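Local coordinates for aspartate semialdehyde dehydrogenase (PDB 4WOJ), which probably catalyses the NADPH-dependent reductive dephosphorylation of L-aspartyl-4-phosphate to L-aspartate-semialdehyde, a step on the way to lysine, methionine and threonine, at residues L8-I13 / D34-T39; S25-S30 / P360-L365. All blocks are in the same frame, centred on the assembly; numbering follows the deposited sequence.

Contact 1 (L8-I13 / D34-T39); sequences LKVGFI and DCILPT
Leu8 O takes the N-H of Leu37 in an almost straight bond (N to O 2.8 Å, 175° at the hydrogen), the first of four that tie strand 8-13 to parallel strand 36-39. Val10 uses both backbone polar groups on this neighbour: its N reaches Leu37 O at 3.2 Å, from well above the carbonyl plane, and its O accepts Thr39 N at 2.8 Å. Val10 O also receives the CA-H of Pro38 (CA to O 3.2 Å), as Thr39 O receives that of Gly11. Phe12 N closes the series on Thr39 O at 2.8 Å, nearly in line with the C=O bond. Lys9 and Gly11 turn their backbone groups the other way, to strand 74-77 and Asp73, whose OD2 takes Lys9 N. On the face of Val10, Ile36 and Pro38, Val10 CG1 is anti to its backbone N (chi1 -165°), and CG2, beside that N, meets Ile36 CB at 3.8 Å. The Phe12 ring turns its edge to Pro38: CE2 to CB 3.9 Å. Hydrogen bonding thus runs on both sides of strand 8-13, as expected of an inner strand in a Rossmann-type sheet, and Pro38 fits because its nitrogen falls where pairing with strand 8-13 requires no donor.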
ATOM      1  N   LEU B   8     -32.559 -21.970  21.449  1.00 45.71           N
ATOM      2  CA  LEU B   8     -32.706 -20.831  20.550  1.00 44.30           C
ATOM      3  C   LEU B   8     -32.797 -21.158  19.068  1.00 42.41           C
ATOM      4  O   LEU B   8     -32.001 -21.929  18.529  1.00 43.48           O
ATOM      5  CB  LEU B   8     -31.622 -19.804  20.811  1.00 44.67           C
ATOM      6  CG  LEU B   8     -31.869 -19.096  22.139  1.00 43.53           C
ATOM      7  CD1 LEU B   8     -30.770 -18.089  22.412  1.00 45.27           C
ATOM      8  CD2 LEU B   8     -33.235 -18.429  22.154  1.00 42.98           C
ATOM      9  N   LYS B   9     -33.804 -20.591  18.421  1.00 40.66           N
ATOM     10  CA  LYS B   9     -33.953 -20.786  17.001  1.00 46.73           C
ATOM     11  C   LYS B   9     -33.183 -19.695  16.290  1.00 45.77           C
ATOM     12  O   LYS B   9     -33.560 -18.535  16.360  1.00 44.05           O
ATOM     13  CB  LYS B   9     -35.415 -20.740  16.601  1.00 48.26           C
ATOM     14  CG  LYS B   9     -36.266 -21.720  17.367  1.00 48.93           C
ATOM     15  CD  LYS B   9     -37.659 -21.753  16.779  1.00 51.68           C
ATOM     16  CE  LYS B   9     -37.724 -22.798  15.676  1.00 55.30           C
ATOM     17  NZ  LYS B   9     -39.063 -22.801  15.018  1.00 57.99           N
ATOM     18  N   VAL B  10     -32.124 -20.089  15.584  1.00 45.74           N
ATOM     19  CA  VAL B  10     -31.237 -19.140  14.928  1.00 42.70           C
ATOM     20  C   VAL B  10     -31.255 -19.337  13.437  1.00 41.08           C
ATOM     21  O   VAL B  10     -31.001 -20.434  12.947  1.00 34.05           O
ATOM     22  CB  VAL B  10     -29.781 -19.294  15.388  1.00 42.52           C
ATOM     23  CG1 VAL B  10     -28.976 -18.071  14.973  1.00 43.23           C
ATOM     24  CG2 VAL B  10     -29.710 -19.481  16.889  1.00 43.45           C
ATOM     25  N   GLY B  11     -31.516 -18.245  12.725  1.00 41.07           N
ATOM     26  CA  GLY B  11     -31.609 -18.259  11.268  1.00 38.94           C
ATOM     27  C   GLY B  11     -30.382 -17.605  10.672  1.00 39.55           C
ATOM     28  O   GLY B  11     -29.860 -16.640  11.216  1.00 36.84           O
ATOM     29  N   PHE B  12     -29.915 -18.153   9.561  1.00 40.51           N
ATOM     30  CA  PHE B  12     -28.712 -17.664   8.904  1.00 40.94           C
ATOM     31  C   PHE B  12     -29.005 -17.180   7.481  1.00 42.65           C
ATOM     32  O   PHE B  12     -29.447 -17.953   6.630  1.00 35.03           O
ATOM     33  CB  PHE B  12     -27.634 -18.761   8.893  1.00 40.78           C
ATOM     34  CG  PHE B  12     -27.176 -19.137  10.264  1.00 39.15           C
ATOM     35  CD1 PHE B  12     -26.174 -18.396  10.906  1.00 38.84           C
ATOM     36  CD2 PHE B  12     -27.795 -20.166  10.952  1.00 35.98           C
ATOM     37  CE1 PHE B  12     -25.778 -18.715  12.205  1.00 38.45           C
ATOM     38  CE2 PHE B  12     -27.397 -20.503  12.243  1.00 37.20           C
ATOM     39  CZ  PHE B  12     -26.396 -19.770  12.877  1.00 37.90           C
ATOM     40  N   ILE B  13     -28.766 -15.886   7.252  1.00 43.62           N
ATOM     41  CA  ILE B  13     -28.780 -15.309   5.900  1.00 42.43           C
ATOM     42  C   ILE B  13     -27.357 -14.887   5.501  1.00 40.93           C
ATOM     43  O   ILE B  13     -26.604 -14.432   6.325  1.00 44.06           O
ATOM     44  CB  ILE B  13     -29.736 -14.109   5.801  1.00 40.02           C
ATOM     45  CG1 ILE B  13     -31.010 -14.363   6.615  1.00 43.42           C
ATOM     46  CG2 ILE B  13     -30.112 -13.869   4.347  1.00 40.67           C
ATOM     47  CD1 ILE B  13     -30.994 -13.806   8.015  1.00 48.05           C
ATOM     48  N   ASP B  34     -23.949 -26.494  18.528  1.00 44.82           N
ATOM     49  CA  ASP B  34     -24.358 -27.453  19.561  1.00 45.84           C
ATOM     50  C   ASP B  34     -25.665 -27.148  20.292  1.00 47.50           C
ATOM     51  O   ASP B  34     -26.455 -28.072  20.533  1.00 54.80           O
ATOM     52  CB  ASP B  34     -23.231 -27.738  20.560  1.00 41.81           C
ATOM     53  CG  ASP B  34     -22.143 -28.619  19.968  1.00 39.92           C
ATOM     54  OD1 ASP B  34     -22.065 -28.733  18.735  1.00 40.20           O
ATOM     55  OD2 ASP B  34     -21.352 -29.197  20.719  1.00 37.57           O
ATOM     56  N   CYS B  35     -25.922 -25.894  20.629  1.00 45.49           N
ATOM     57  CA  CYS B  35     -27.070 -25.601  21.512  1.00 50.75           C
ATOM     58  C   CYS B  35     -28.071 -24.636  20.927  1.00 46.53           C
ATOM     59  O   CYS B  35     -28.629 -23.794  21.626  1.00 43.49           O
ATOM     60  CB  CYS B  35     -26.571 -25.077  22.850  1.00 57.78           C
ATOM     61  SG  CYS B  35     -25.498 -26.273  23.646  1.00 70.08           S
ATOM     62  N   ILE B  36     -28.310 -24.791  19.637  1.00 43.22           N
ATOM     63  CA  ILE B  36     -29.219 -23.941  18.912  1.00 41.28           C
ATOM     64  C   ILE B  36     -29.927 -24.761  17.856  1.00 41.00           C
ATOM     65  O   ILE B  36     -29.464 -25.849  17.499  1.00 42.81           O
ATOM     66  CB  ILE B  36     -28.440 -22.812  18.212  1.00 44.49           C
ATOM     67  CG1 ILE B  36     -27.356 -23.404  17.298  1.00 44.40           C
ATOM     68  CG2 ILE B  36     -27.793 -21.879  19.231  1.00 40.22           C
ATOM     69  CD1 ILE B  36     -26.862 -22.437  16.256  1.00 43.85           C
ATOM     70  N   LEU B  37     -31.033 -24.234  17.348  1.00 38.55           N
ATOM     71  CA  LEU B  37     -31.769 -24.872  16.249  1.00 35.49           C
ATOM     72  C   LEU B  37     -31.564 -24.069  14.963  1.00 34.79           C
ATOM     73  O   LEU B  37     -32.321 -23.148  14.659  1.00 39.01           O
ATOM     74  CB  LEU B  37     -33.271 -25.024  16.598  1.00 34.33           C
ATOM     75  CG  LEU B  37     -33.560 -25.744  17.930  1.00 36.31           C
ATOM     76  CD1 LEU B  37     -35.046 -25.801  18.267  1.00 33.51           C
ATOM     77  CD2 LEU B  37     -32.969 -27.149  17.893  1.00 40.57           C
ATOM     78  N   PRO B  38     -30.536 -24.409  14.195  1.00 34.30           N
ATOM     79  CA  PRO B  38     -30.272 -23.572  13.047  1.00 36.05           C
ATOM     80  C   PRO B  38     -31.334 -23.692  11.977  1.00 40.78           C
ATOM     81  O   PRO B  38     -31.944 -24.742  11.832  1.00 46.10           O
ATOM     82  CB  PRO B  38     -28.934 -24.095  12.518  1.00 35.46           C
ATOM     83  CG  PRO B  38     -28.363 -24.896  13.628  1.00 37.29           C
ATOM     84  CD  PRO B  38     -29.556 -25.491  14.306  1.00 36.94           C
ATOM     85  N   THR B  39     -31.546 -22.607  11.250  1.00 41.02           N
ATOM     86  CA  THR B  39     -32.353 -22.614  10.054  1.00 41.62           C
ATOM     87  C   THR B  39     -31.631 -21.776   9.021  1.00 40.36           C
ATOM     88  O   THR B  39     -31.151 -20.701   9.328  1.00 48.37           O
ATOM     89  CB  THR B  39     -33.752 -22.062  10.336  1.00 43.59           C
ATOM     90  OG1 THR B  39     -34.405 -22.920  11.275  1.00 47.57           O
ATOM     91  CG2 THR B  39     -34.575 -21.969   9.071  1.00 43.91           C
TER

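Contact 2 (S25-S30 / P360-L365); sequences SRMIES and PLRRVL
Helices 25-30 and 360-365 pass each other at 46°, their axes 10.7 Å apart at closest approach, and the nearest CA atoms are those of Met27 and Arg362, 7.2 Å apart. That wide gap is filled mainly by Arg362. Its CG stands anti to the backbone N (chi1 -172°), and the chain runs out extended until a bend at chi3 (74°) brings the guanidinium up against Arg26 and Ser30. The aliphatic part slides past Met27 in the opposite sense, CG to CG 3.8 Å. Further along the interface, Met27 CE touches Leu365 CD2 at 3.7 Å, the two side chains crossing at about a right angle. Ser30 OG lies over one face of the Arg362 guanidinium, offset toward its rim, without a hydrogen bond to it; the hydroxyl is given instead to Arg26 O (OG to O 2.8 Å), one turn back in its own helix. Arg26 NH2 comes within 3.4 Å of Arg362 NH1, with the two guanidinium planes almost perpendicular. Glu359 OE2 forms salt bridges with both nitrogens, which probably explains how they come so near. Asp32 takes Arg362 NH2, and Glu29 OE1 gives Arg26 NH1 a weak salt bridge at 3.4 Å. The two guanidinium groups are therefore gathered round acidic partners, which probably neutralise much of their charge, and a buried arginine clamps the C-terminal helix to the first helix of the nucleotide-binding domain through apolar contact and the carboxylate of Glu359, which both arginines share.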
ATOM      1  N   SER B  25     -17.572 -22.152   8.584  1.00 28.58           N
ATOM      2  CA  SER B  25     -16.395 -22.927   8.949  1.00 27.59           C
ATOM      3  C   SER B  25     -15.963 -22.690  10.372  1.00 27.01           C
ATOM      4  O   SER B  25     -15.458 -23.576  11.035  1.00 28.37           O
ATOM      5  CB  SER B  25     -15.235 -22.603   8.049  1.00 29.81           C
ATOM      6  OG  SER B  25     -14.020 -22.933   8.730  1.00 33.27           O
ATOM      7  N   ARG B  26     -16.127 -21.461  10.851  1.00 28.81           N
ATOM      8  CA  ARG B  26     -15.624 -21.113  12.173  1.00 26.85           C
ATOM      9  C   ARG B  26     -16.560 -21.661  13.232  1.00 25.28           C
ATOM     10  O   ARG B  26     -16.133 -22.060  14.335  1.00 22.32           O
ATOM     11  CB  ARG B  26     -15.436 -19.595  12.304  1.00 29.86           C
ATOM     12  CG  ARG B  26     -14.146 -19.121  11.648  1.00 30.70           C
ATOM     13  CD  ARG B  26     -12.921 -19.570  12.441  1.00 31.57           C
ATOM     14  NE  ARG B  26     -12.951 -19.048  13.814  1.00 31.51           N
ATOM     15  CZ  ARG B  26     -12.374 -19.626  14.866  1.00 31.32           C
ATOM     16  NH1 ARG B  26     -11.700 -20.766  14.727  1.00 32.80           N
ATOM     17  NH2 ARG B  26     -12.452 -19.056  16.061  1.00 28.53           N
ATOM     18  N   MET B  27     -17.836 -21.720  12.871  1.00 25.03           N
ATOM     19  CA  MET B  27     -18.823 -22.357  13.732  1.00 27.96           C
ATOM     20  C   MET B  27     -18.661 -23.876  13.846  1.00 31.57           C
ATOM     21  O   MET B  27     -18.721 -24.421  14.949  1.00 31.65           O
ATOM     22  CB  MET B  27     -20.223 -21.961  13.309  1.00 28.47           C
ATOM     23  CG  MET B  27     -20.485 -20.496  13.671  1.00 25.15           C
ATOM     24  SD  MET B  27     -22.067 -19.869  13.105  1.00 26.11           S
ATOM     25  CE  MET B  27     -23.169 -20.568  14.335  1.00 25.16           C
ATOM     26  N   ILE B  28     -18.411 -24.558  12.733  1.00 34.29           N
ATOM     27  CA  ILE B  28     -18.202 -26.013  12.792  1.00 36.51           C
ATOM     28  C   ILE B  28     -17.060 -26.288  13.773  1.00 36.97           C
ATOM     29  O   ILE B  28     -17.193 -27.035  14.746  1.00 36.50           O
ATOM     30  CB  ILE B  28     -17.815 -26.562  11.417  1.00 38.32           C
ATOM     31  CG1 ILE B  28     -18.959 -26.432  10.414  1.00 40.56           C
ATOM     32  CG2 ILE B  28     -17.344 -27.983  11.531  1.00 38.66           C
ATOM     33  CD1 ILE B  28     -20.195 -27.213  10.762  1.00 43.71           C
ATOM     34  N   GLU B  29     -15.934 -25.653  13.480  1.00 36.88           N
ATOM     35  CA  GLU B  29     -14.668 -25.760  14.245  1.00 38.58           C
ATOM     36  C   GLU B  29     -14.826 -25.526  15.758  1.00 40.47           C
ATOM     37  O   GLU B  29     -14.131 -26.152  16.561  1.00 41.31           O
ATOM     38  CB  GLU B  29     -13.719 -24.716  13.643  1.00 43.14           C
ATOM     39  CG  GLU B  29     -12.238 -24.844  13.896  1.00 48.83           C
ATOM     40  CD  GLU B  29     -11.447 -23.855  13.045  1.00 54.83           C
ATOM     41  OE1 GLU B  29     -12.085 -23.109  12.241  1.00 54.92           O
ATOM     42  OE2 GLU B  29     -10.186 -23.832  13.169  1.00 59.75           O
ATOM     43  N   SER B  30     -15.741 -24.613  16.120  1.00 41.01           N
ATOM     44  CA  SER B  30     -15.981 -24.183  17.518  1.00 37.21           C
ATOM     45  C   SER B  30     -17.166 -24.874  18.172  1.00 36.27           C
ATOM     46  O   SER B  30     -17.485 -24.593  19.315  1.00 30.69           O
ATOM     47  CB  SER B  30     -16.275 -22.674  17.586  1.00 38.22           C
ATOM     48  OG  SER B  30     -15.292 -21.903  16.960  1.00 36.27           O
ATOM     49  N   PRO B 360     -16.264 -11.562  14.618  1.00 22.61           N
ATOM     50  CA  PRO B 360     -16.955 -10.800  15.639  1.00 21.67           C
ATOM     51  C   PRO B 360     -18.412 -11.187  15.766  1.00 23.68           C
ATOM     52  O   PRO B 360     -19.010 -11.128  16.869  1.00 26.18           O
ATOM     53  CB  PRO B 360     -16.827  -9.363  15.134  1.00 21.78           C
ATOM     54  CG  PRO B 360     -15.598  -9.390  14.278  1.00 22.24           C
ATOM     55  CD  PRO B 360     -15.634 -10.700  13.603  1.00 21.39           C
ATOM     56  N   LEU B 361     -18.985 -11.541  14.629  1.00 23.48           N
ATOM     57  CA  LEU B 361     -20.393 -11.872  14.556  1.00 23.50           C
ATOM     58  C   LEU B 361     -20.641 -13.153  15.323  1.00 25.73           C
ATOM     59  O   LEU B 361     -21.491 -13.183  16.227  1.00 23.41           O
ATOM     60  CB  LEU B 361     -20.818 -11.984  13.084  1.00 23.72           C
ATOM     61  CG  LEU B 361     -20.611 -10.709  12.242  1.00 23.52           C
ATOM     62  CD1 LEU B 361     -21.358 -10.805  10.928  1.00 23.51           C
ATOM     63  CD2 LEU B 361     -21.054  -9.446  13.026  1.00 23.85           C
ATOM     64  N   ARG B 362     -19.892 -14.202  14.940  1.00 26.83           N
ATOM     65  CA  ARG B 362     -19.866 -15.488  15.651  1.00 27.78           C
ATOM     66  C   ARG B 362     -19.738 -15.316  17.140  1.00 27.10           C
ATOM     67  O   ARG B 362     -20.410 -15.978  17.904  1.00 29.53           O
ATOM     68  CB  ARG B 362     -18.696 -16.357  15.182  1.00 29.81           C
ATOM     69  CG  ARG B 362     -18.721 -17.770  15.738  1.00 33.34           C
ATOM     70  CD  ARG B 362     -17.448 -18.566  15.398  1.00 34.54           C
ATOM     71  NE  ARG B 362     -16.279 -18.154  16.180  1.00 35.81           N
ATOM     72  CZ  ARG B 362     -16.049 -18.473  17.457  1.00 34.33           C
ATOM     73  NH1 ARG B 362     -14.956 -18.047  18.067  1.00 32.36           N
ATOM     74  NH2 ARG B 362     -16.899 -19.210  18.132  1.00 36.24           N
ATOM     75  N   ARG B 363     -18.867 -14.431  17.564  1.00 26.52           N
ATOM     76  CA  ARG B 363     -18.604 -14.289  18.989  1.00 28.11           C
ATOM     77  C   ARG B 363     -19.738 -13.569  19.755  1.00 28.61           C
ATOM     78  O   ARG B 363     -19.997 -13.850  20.913  1.00 31.14           O
ATOM     79  CB  ARG B 363     -17.244 -13.596  19.201  1.00 29.64           C
ATOM     80  CG  ARG B 363     -16.046 -14.482  18.790  1.00 31.52           C
ATOM     81  CD  ARG B 363     -14.733 -13.705  18.885  1.00 31.08           C
ATOM     82  NE  ARG B 363     -14.548 -13.280  20.264  1.00 27.93           N
ATOM     83  CZ  ARG B 363     -13.845 -13.937  21.177  1.00 30.28           C
ATOM     84  NH1 ARG B 363     -13.186 -15.072  20.892  1.00 33.19           N
ATOM     85  NH2 ARG B 363     -13.764 -13.449  22.387  1.00 32.18           N
ATOM     86  N   VAL B 364     -20.420 -12.644  19.107  1.00 28.27           N
ATOM     87  CA  VAL B 364     -21.522 -11.955  19.757  1.00 24.74           C
ATOM     88  C   VAL B 364     -22.753 -12.852  19.797  1.00 27.12           C
ATOM     89  O   VAL B 364     -23.512 -12.849  20.771  1.00 26.39           O
ATOM     90  CB  VAL B 364     -21.809 -10.595  19.128  1.00 24.01           C
ATOM     91  CG1 VAL B 364     -22.494 -10.685  17.776  1.00 22.67           C
ATOM     92  CG2 VAL B 364     -22.604  -9.733  20.124  1.00 26.14           C
ATOM     93  N   LEU B 365     -22.921 -13.670  18.767  1.00 27.85           N
ATOM     94  CA  LEU B 365     -23.930 -14.726  18.805  1.00 29.91           C
ATOM     95  C   LEU B 365     -23.821 -15.543  20.079  1.00 30.88           C
ATOM     96  O   LEU B 365     -24.828 -15.802  20.738  1.00 33.47           O
ATOM     97  CB  LEU B 365     -23.767 -15.656  17.608  1.00 30.21           C
ATOM     98  CG  LEU B 365     -24.707 -16.858  17.569  1.00 32.85           C
ATOM     99  CD1 LEU B 365     -26.169 -16.442  17.548  1.00 33.70           C
ATOM    100  CD2 LEU B 365     -24.397 -17.763  16.373  1.00 31.89           C
TER

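In the fold
Contacts 1 and 2, their centres 12 Å apart, are two layers of one Rossmann-type domain. Strand 8-13, helix 18-30 and strand 36-42 form its first beta-alpha-beta unit; contact 1 pairs the two strands, while contact 2 joins the connecting helix to helix 354-369, which returns from the far end of the chain to pack on the same sheet. The layers meet where Phe12 CZ lies 3.6 Å from Met27 CE and Val10 CG1 lies 4.1 Å from Leu365 CD1, making one continuous apolar core. Both contacts lie away from the predicted catalytic residues Cys141 and His276, and the other subunit of the homodimer touches neither.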